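Local coordinates for sulfate permease family protein (Vibrio cholerae, PDB 4DGH) that is the STAS domain of a SulP-family membrane protein, which as a whole probably transports anions such as sulfate across the membrane, at residues Y7-A10 / T16-R19. Sequence-based numbering, arbitrary orientation.
Sequences YELA and TLPR
Leu9 carries the helical side of this contact alone, and its two methyl groups meet the backbone of Thr16 and Leu17. CD1 lies 3.9 Å from Leu17 N, and about equally close to Thr16 C. CD2 approaches Thr16 O at 3.7 Å. The two branches of the leucine therefore rest on the peptide group that joins Thr16 to Leu17. With CG opposite the carbonyl carbon (chi1 -71°), the side chain reaches out from the helix to this link.

Side-chain packing is looser and again falls to one branch of Leu9. CD2 is 4.3 Å from Pro18 CD and 4.4 Å from Leu17 CD2. Pro18 offers its CD atom, and Leu17 the CD2 methyl. The CB atoms of Thr16 and Leu17 point away from the helix, so the closest approaches of Leu9 are to main-chain atoms.

Polar groups of the loop are held from elsewhere. Thr16 O, beside the Leu9 methyl, accepts a hydrogen bond from Arg14 NE. Lys99 NZ of the second subunit hydrogen-bonds with Thr16 OG1, and Lys96 NZ of the second subunit with Leu17 O. The same subunit packs Phe61 against Leu17, so the loop is also part of a subunit interface.

Within this STAS domain construct, the contact folds the loop between helix 3-11 and strand 21-25 back against that helix. The strand is an outermost one of the parallel sheet in this chain. Helix 115-128 runs close to both segments: Glu8 touches it at Leu119 and Ser120, and Pro18 touches it at Leu123.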
loop_
_atom_site.group_PDB
_atom_site.type_symbol
_atom_site.label_atom_id
_atom_site.label_comp_id
_atom_site.label_asym_id
_atom_site.label_seq_id
_atom_site.Cartn_x
_atom_site.Cartn_y
_atom_site.Cartn_z
ATOM N N TYR A 7 -10.338 -4.883 26.399
ATOM C CA TYR A 7 -11.153 -5.627 27.352
ATOM C C TYR A 7 -10.458 -6.902 27.876
ATOM O O TYR A 7 -10.448 -7.167 29.073
ATOM C CB TYR A 7 -12.465 -6.079 26.749
ATOM C CG TYR A 7 -13.337 -6.794 27.756
ATOM C CD1 TYR A 7 -13.890 -6.075 28.823
ATOM C CD2 TYR A 7 -13.653 -8.164 27.631
ATOM C CE1 TYR A 7 -14.698 -6.675 29.739
ATOM C CE2 TYR A 7 -14.487 -8.787 28.573
ATOM C CZ TYR A 7 -14.988 -8.041 29.612
ATOM O OH TYR A 7 -15.798 -8.573 30.590
ATOM N N GLU A 8 -9.951 -7.707 26.956
ATOM C CA GLU A 8 -9.245 -8.942 27.370
ATOM C C GLU A 8 -7.965 -8.656 28.140
ATOM O O GLU A 8 -7.656 -9.356 29.125
ATOM C CB GLU A 8 -8.876 -9.813 26.187
ATOM C CG GLU A 8 -9.952 -10.707 25.734
ATOM C CD GLU A 8 -10.549 -11.565 26.855
ATOM O OE1 GLU A 8 -9.819 -12.174 27.668
ATOM O OE2 GLU A 8 -11.784 -11.600 26.903
ATOM N N LEU A 9 -7.256 -7.625 27.720
ATOM C CA LEU A 9 -6.075 -7.183 28.497
ATOM C C LEU A 9 -6.455 -6.861 29.944
ATOM O O LEU A 9 -5.817 -7.392 30.904
ATOM C CB LEU A 9 -5.336 -6.041 27.825
ATOM C CG LEU A 9 -4.550 -6.414 26.512
ATOM C CD1 LEU A 9 -4.004 -5.145 25.819
ATOM C CD2 LEU A 9 -3.367 -7.364 26.757
ATOM N N ALA A 10 -7.530 -6.075 30.126
ATOM C CA ALA A 10 -7.913 -5.719 31.517
ATOM C C ALA A 10 -8.377 -6.973 32.285
ATOM O O ALA A 10 -8.079 -7.106 33.487
ATOM C CB ALA A 10 -8.984 -4.634 31.532
ATOM N N THR A 16 -1.239 -3.203 28.337
ATOM C CA THR A 16 -0.463 -3.278 27.116
ATOM C C THR A 16 -0.271 -4.774 26.765
ATOM O O THR A 16 -0.254 -5.658 27.653
ATOM C CB THR A 16 0.916 -2.600 27.224
ATOM O OG1 THR A 16 1.766 -3.339 28.094
ATOM C CG2 THR A 16 0.843 -1.103 27.619
ATOM N N LEU A 17 -0.140 -5.032 25.462
ATOM C CA LEU A 17 0.069 -6.374 24.974
ATOM C C LEU A 17 1.413 -6.816 25.563
ATOM O O LEU A 17 2.408 -6.040 25.558
ATOM C CB LEU A 17 0.248 -6.310 23.455
ATOM C CG LEU A 17 -0.941 -6.539 22.520
ATOM C CD1 LEU A 17 -0.329 -6.439 21.104
ATOM C CD2 LEU A 17 -1.552 -7.926 22.748
ATOM N N PRO A 18 1.452 -8.006 26.140
ATOM C CA PRO A 18 2.782 -8.415 26.668
ATOM C C PRO A 18 3.769 -8.682 25.580
ATOM O O PRO A 18 3.398 -8.982 24.420
ATOM C CB PRO A 18 2.506 -9.670 27.452
ATOM C CG PRO A 18 1.290 -10.253 26.760
ATOM C CD PRO A 18 0.476 -9.098 26.209
ATOM N N ARG A 19 5.039 -8.570 25.971
ATOM C CA ARG A 19 6.150 -8.728 25.047
ATOM C C ARG A 19 6.096 -10.059 24.256
ATOM O O ARG A 19 6.575 -10.121 23.104
ATOM C CB ARG A 19 7.441 -8.796 25.893
ATOM C CG ARG A 19 8.539 -7.949 25.339
ATOM C CD ARG A 19 9.653 -7.885 26.387
ATOM N NE ARG A 19 10.018 -9.267 26.640
ATOM C CZ ARG A 19 11.004 -9.870 25.988
ATOM N NH1 ARG A 19 11.732 -9.158 25.128
ATOM N NH2 ARG A 19 11.274 -11.150 26.208
#